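Local coordinates for ribonucleoside triphosphate reductase (Lactobacillus leichmannii, PDB 1L1L), which catalyses the reduction of ribonucleoside triphosphates to deoxyribonucleoside triphosphates as a B12-dependent (class II) enzyme, an allosterically regulated monomer, at residues S192-A197 with G273-I278; V204-L209 with I251-D256. All coordinates share one frame; numbering follows the deposited sequence.

How the interactions relate
Both interactions belong to the insertion domain of this B12-dependent reductase, the part of the monomer that probably stands in for the partner subunit of dimeric relatives. Their centres lie about 11 Å apart and about 29 Å and 36 Å from the centre of the chain, on the same side of it. Residues 251-256 carry the end of strand 249-253 and the turn after it, and the chain runs on to helix 275-289, so the two contacts share one strand-to-helix connection. They also touch directly: Leu254 CD1 packs 3.7 Å from Leu277 CD2 and close to Ile278 CG1, while the ring atom Tyr195 CE2 comes within 3.6 Å of Gly205 CA.

Interaction 1: S192-A197 with G273-I278; sequences SESYDA and GPMPLI
Ala197 and Met275 bring their CA atoms to 6.7 Å, with Ser194 and Gly273 forming the other close pair of backbones at 6.9 Å. Met275 contributes most of the buried surface on its side. Its chain bends at both chi2 and chi3 (74° and 75°), which folds the thioether alongside Ala197 CB. As a result the methyl Ala197 CB lies 3.6 Å from Met275 CG and nearly as close to the sulfur SD. The sulfur also approaches Ser194 CB, at 4.0 Å.

Here the N-terminal part of helix 195-200 packs against residues 273-275, where the chain leads into helix 275-289, within the insertion domain, a small alpha/beta unit built on a parallel sheet. Ser194 holds the N-cap position of the first helix, but its hydroxyl makes no capping bond. Instead Ser194 CB and OG both rest against Pro274 CD, each 3.7 Å away, so a serine side chain meets a proline ring by van der Waals contact alone. Ser192 to Tyr195 form a type I beta turn, within which Ser194 N donates to Ser192 OG at 3.2 Å, an ST turn. On the other segment, Gly273 has a phi of 93°, at which a CB would be jammed against the preceding carbonyl O and would also run into Met275 CE; the Pro274 ring is further flanked by Ile257 and Ser198.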
loop_
_atom_site.group_PDB
_atom_site.type_symbol
_atom_site.label_atom_id
_atom_site.label_comp_id
_atom_site.label_asym_id
_atom_site.label_seq_id
_atom_site.Cartn_x
_atom_site.Cartn_y
_atom_site.Cartn_z
ATOM N N SER A 192 22.577 14.563 24.773
ATOM C CA SER A 192 21.782 14.439 23.559
ATOM C C SER A 192 20.890 15.658 23.353
ATOM O O SER A 192 20.462 16.294 24.316
ATOM C CB SER A 192 20.929 13.171 23.629
ATOM O OG SER A 192 20.138 13.025 22.464
ATOM N N GLU A 193 20.623 15.997 22.096
ATOM C CA GLU A 193 19.762 17.137 21.795
ATOM C C GLU A 193 18.308 16.727 22.010
ATOM O O GLU A 193 17.395 17.539 21.871
ATOM C CB GLU A 193 19.944 17.583 20.346
ATOM C CG GLU A 193 21.377 17.919 19.963
ATOM C CD GLU A 193 21.495 18.365 18.520
ATOM O OE1 GLU A 193 22.638 18.547 18.042
ATOM O OE2 GLU A 193 20.445 18.538 17.865
ATOM N N SER A 194 18.107 15.456 22.342
ATOM C CA SER A 194 16.769 14.914 22.566
ATOM C C SER A 194 16.585 14.459 24.007
ATOM O O SER A 194 15.656 13.716 24.312
ATOM C CB SER A 194 16.527 13.724 21.636
ATOM O OG SER A 194 16.751 14.081 20.286
ATOM N N TYR A 195 17.474 14.900 24.888
ATOM C CA TYR A 195 17.401 14.510 26.292
ATOM C C TYR A 195 16.060 14.844 26.945
ATOM O O TYR A 195 15.314 13.945 27.334
ATOM C CB TYR A 195 18.537 15.162 27.083
ATOM C CG TYR A 195 18.404 14.995 28.576
ATOM C CD1 TYR A 195 18.115 16.087 29.393
ATOM C CD2 TYR A 195 18.545 13.740 29.171
ATOM C CE1 TYR A 195 17.969 15.938 30.770
ATOM C CE2 TYR A 195 18.403 13.577 30.546
ATOM C CZ TYR A 195 18.113 14.681 31.341
ATOM O OH TYR A 195 17.964 14.528 32.705
ATOM N N ASP A 196 15.753 16.131 27.070
ATOM C CA ASP A 196 14.496 16.536 27.691
ATOM C C ASP A 196 13.322 15.744 27.121
ATOM O O ASP A 196 12.658 15.002 27.848
ATOM C CB ASP A 196 14.256 18.044 27.507
ATOM C CG ASP A 196 15.187 18.897 28.367
ATOM O OD1 ASP A 196 15.303 18.617 29.582
ATOM O OD2 ASP A 196 15.792 19.856 27.833
ATOM N N ALA A 197 13.080 15.897 25.822
ATOM C CA ALA A 197 11.987 15.201 25.151
ATOM C C ALA A 197 11.897 13.725 25.527
ATOM O O ALA A 197 10.800 13.190 25.716
ATOM C CB ALA A 197 12.132 15.341 23.642
ATOM N N GLY A 273 13.233 11.457 15.999
ATOM C CA GLY A 273 13.901 11.531 17.284
ATOM C C GLY A 273 13.672 10.176 17.930
ATOM O O GLY A 273 12.883 9.389 17.410
ATOM N N PRO A 274 14.321 9.870 19.057
ATOM C CA PRO A 274 14.137 8.570 19.706
ATOM C C PRO A 274 12.874 8.471 20.559
ATOM O O PRO A 274 12.508 7.384 20.994
ATOM C CB PRO A 274 15.393 8.447 20.550
ATOM C CG PRO A 274 15.556 9.867 21.044
ATOM C CD PRO A 274 15.288 10.699 19.802
ATOM N N MET A 275 12.212 9.602 20.783
ATOM C CA MET A 275 11.020 9.631 21.622
ATOM C C MET A 275 9.995 8.554 21.270
ATOM O O MET A 275 9.587 7.783 22.138
ATOM C CB MET A 275 10.378 11.021 21.582
ATOM C CG MET A 275 11.229 12.121 22.222
ATOM S SD MET A 275 12.660 12.635 21.202
ATOM C CE MET A 275 11.825 13.599 19.979
ATOM N N PRO A 276 9.560 8.481 19.999
ATOM C CA PRO A 276 8.578 7.441 19.664
ATOM C C PRO A 276 9.097 6.031 19.932
ATOM O O PRO A 276 8.317 5.129 20.267
ATOM C CB PRO A 276 8.285 7.694 18.181
ATOM C CG PRO A 276 9.545 8.366 17.689
ATOM C CD PRO A 276 9.868 9.308 18.824
ATOM N N LEU A 277 10.408 5.840 19.786
ATOM C CA LEU A 277 11.008 4.530 20.032
ATOM C C LEU A 277 10.968 4.184 21.521
ATOM O O LEU A 277 10.771 3.030 21.896
ATOM C CB LEU A 277 12.465 4.500 19.552
ATOM C CG LEU A 277 13.217 3.196 19.831
ATOM C CD1 LEU A 277 12.531 2.046 19.111
ATOM C CD2 LEU A 277 14.677 3.325 19.389
ATOM N N ILE A 278 11.167 5.192 22.365
ATOM C CA ILE A 278 11.161 4.988 23.814
ATOM C C ILE A 278 9.797 4.451 24.256
ATOM O O ILE A 278 9.711 3.387 24.862
ATOM C CB ILE A 278 11.491 6.310 24.547
ATOM C CG1 ILE A 278 12.960 6.675 24.285
ATOM C CG2 ILE A 278 11.227 6.179 26.051
ATOM C CD1 ILE A 278 13.311 8.098 24.582
#

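Interaction 2: V204-L209 with I251-D256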
loop_
_atom_site.group_PDB
_atom_site.type_symbol
_atom_site.label_atom_id
_atom_site.label_comp_id
_atom_site.label_asym_id
_atom_site.label_seq_id
_atom_site.Cartn_x
_atom_site.Cartn_y
_atom_site.Cartn_z
ATOM N N VAL A 204 15.741 7.825 31.079
ATOM C CA VAL A 204 16.470 8.410 32.203
ATOM C C VAL A 204 17.849 8.915 31.797
ATOM O O VAL A 204 18.502 8.348 30.915
ATOM C CB VAL A 204 16.651 7.398 33.360
ATOM C CG1 VAL A 204 15.301 7.057 33.965
ATOM C CG2 VAL A 204 17.338 6.142 32.861
ATOM N N GLY A 205 18.282 9.993 32.440
ATOM C CA GLY A 205 19.590 10.539 32.146
ATOM C C GLY A 205 20.646 9.535 32.558
ATOM O O GLY A 205 20.355 8.562 33.257
ATOM N N LYS A 206 21.878 9.764 32.126
ATOM C CA LYS A 206 22.977 8.870 32.454
ATOM C C LYS A 206 23.205 8.872 33.972
ATOM O O LYS A 206 23.711 7.900 34.540
ATOM C CB LYS A 206 24.234 9.323 31.702
ATOM C CG LYS A 206 25.190 8.202 31.323
ATOM C CD LYS A 206 25.935 8.525 30.024
ATOM C CE LYS A 206 24.998 8.460 28.818
ATOM N NZ LYS A 206 25.677 8.803 27.530
ATOM N N ASN A 207 22.811 9.962 34.624
ATOM C CA ASN A 207 22.964 10.093 36.067
ATOM C C ASN A 207 21.946 9.242 36.831
ATOM O O ASN A 207 22.306 8.528 37.771
ATOM C CB ASN A 207 22.826 11.557 36.472
ATOM N N GLU A 208 20.681 9.313 36.415
ATOM C CA GLU A 208 19.593 8.567 37.053
ATOM C C GLU A 208 19.668 7.061 36.821
ATOM O O GLU A 208 19.028 6.284 37.532
ATOM C CB GLU A 208 18.242 9.062 36.533
ATOM C CG GLU A 208 18.223 10.525 36.141
ATOM C CD GLU A 208 18.605 11.433 37.284
ATOM O OE1 GLU A 208 17.895 11.415 38.311
ATOM O OE2 GLU A 208 19.613 12.160 37.154
ATOM N N LEU A 209 20.440 6.653 35.822
ATOM C CA LEU A 209 20.573 5.241 35.482
ATOM C C LEU A 209 21.026 4.344 36.634
ATOM O O LEU A 209 22.043 4.598 37.284
ATOM C CB LEU A 209 21.537 5.071 34.301
ATOM C CG LEU A 209 21.729 3.634 33.803
ATOM C CD1 LEU A 209 20.395 3.074 33.316
ATOM C CD2 LEU A 209 22.755 3.610 32.685
ATOM N N ILE A 251 19.195 -2.723 29.654
ATOM C CA ILE A 251 19.441 -1.294 29.574
ATOM C C ILE A 251 19.735 -0.950 28.119
ATOM O O ILE A 251 20.777 -1.325 27.592
ATOM C CB ILE A 251 20.658 -0.877 30.417
ATOM C CG1 ILE A 251 20.490 -1.356 31.862
ATOM C CG2 ILE A 251 20.813 0.641 30.363
ATOM C CD1 ILE A 251 21.737 -1.185 32.721
ATOM N N LEU A 252 18.809 -0.253 27.470
ATOM C CA LEU A 252 18.997 0.143 26.076
ATOM C C LEU A 252 19.403 1.616 26.032
ATOM O O LEU A 252 18.677 2.491 26.519
ATOM C CB LEU A 252 17.707 -0.090 25.280
ATOM C CG LEU A 252 17.283 -1.553 25.137
ATOM C CD1 LEU A 252 15.965 -1.643 24.380
ATOM C CD2 LEU A 252 18.361 -2.336 24.403
ATOM N N ASP A 253 20.572 1.879 25.454
ATOM C CA ASP A 253 21.106 3.237 25.355
ATOM C C ASP A 253 20.813 3.837 23.972
ATOM O O ASP A 253 21.339 3.358 22.965
ATOM C CB ASP A 253 22.624 3.202 25.585
ATOM C CG ASP A 253 23.203 4.565 25.892
ATOM O OD1 ASP A 253 22.787 5.550 25.250
ATOM O OD2 ASP A 253 24.091 4.653 26.769
ATOM N N LEU A 254 19.976 4.876 23.932
ATOM C CA LEU A 254 19.609 5.538 22.673
ATOM C C LEU A 254 20.195 6.953 22.629
ATOM O O LEU A 254 19.578 7.876 22.088
ATOM C CB LEU A 254 18.080 5.642 22.542
ATOM C CG LEU A 254 17.190 4.538 23.122
ATOM C CD1 LEU A 254 15.765 4.748 22.625
ATOM C CD2 LEU A 254 17.691 3.165 22.717
ATOM N N SER A 255 21.377 7.127 23.209
ATOM C CA SER A 255 22.015 8.441 23.237
ATOM C C SER A 255 22.508 8.864 21.855
ATOM O O SER A 255 22.672 10.056 21.590
ATOM C CB SER A 255 23.190 8.442 24.225
ATOM O OG SER A 255 22.755 8.181 25.554
ATOM N N ASP A 256 22.733 7.889 20.978
ATOM C CA ASP A 256 23.228 8.167 19.627
ATOM C C ASP A 256 22.142 8.390 18.591
ATOM O O ASP A 256 22.422 8.844 17.482
ATOM C CB ASP A 256 24.136 7.035 19.149
ATOM C CG ASP A 256 25.456 7.004 19.889
ATOM O OD1 ASP A 256 25.964 8.098 20.209
ATOM O OD2 ASP A 256 25.985 5.896 20.143
#
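Leu209 and Ile251 make the tight, apolar end of this contact, where a loop lays Leu209 on one face of a three-stranded parallel sheet in the insertion domain, over its central strand 249-253. Ile251 sits on that strand, which runs between strands 183-187 and 216-219, and it turns its CG2 methyl out to the loop. Leu209 places CG opposite its backbone N (chi1 -178°), and this carries CD1 across to that methyl, 3.8 Å away, with the two side chains set at a slant to one another. Val187 touches both residues and Gln185 also packs on Leu209, so the pair is backed by the neighbouring strand.

The other end is looser and polar. Lys206, an exposed residue, sends a chain bent at chi2 and chi3 across to the residues around the end of the strand. Its NZ is doubtfully placed; as modelled it lies 3.6 Å from Ser255 OG and 4.5 Å from Asp253 OD2, the latter too far for a salt bridge. A long, weak ion pair with Asp189 is equally uncertain.

Asp253 is meanwhile well occupied. Its OD2 bonds to the hydroxyl of Tyr217, and OD1 forms a salt bridge with Arg219, which would be expected to favour the charged carboxylate. The strand closes in an Asx turn, with Ser255 N donating to Asp253 OD1 at 2.9 Å, nearly in line with the C-O bond. Ser255 OG takes a hydrogen bond from Asp189 N and gives its own proton to the syn lone pair of Asp253 OD1, 2.6 Å away.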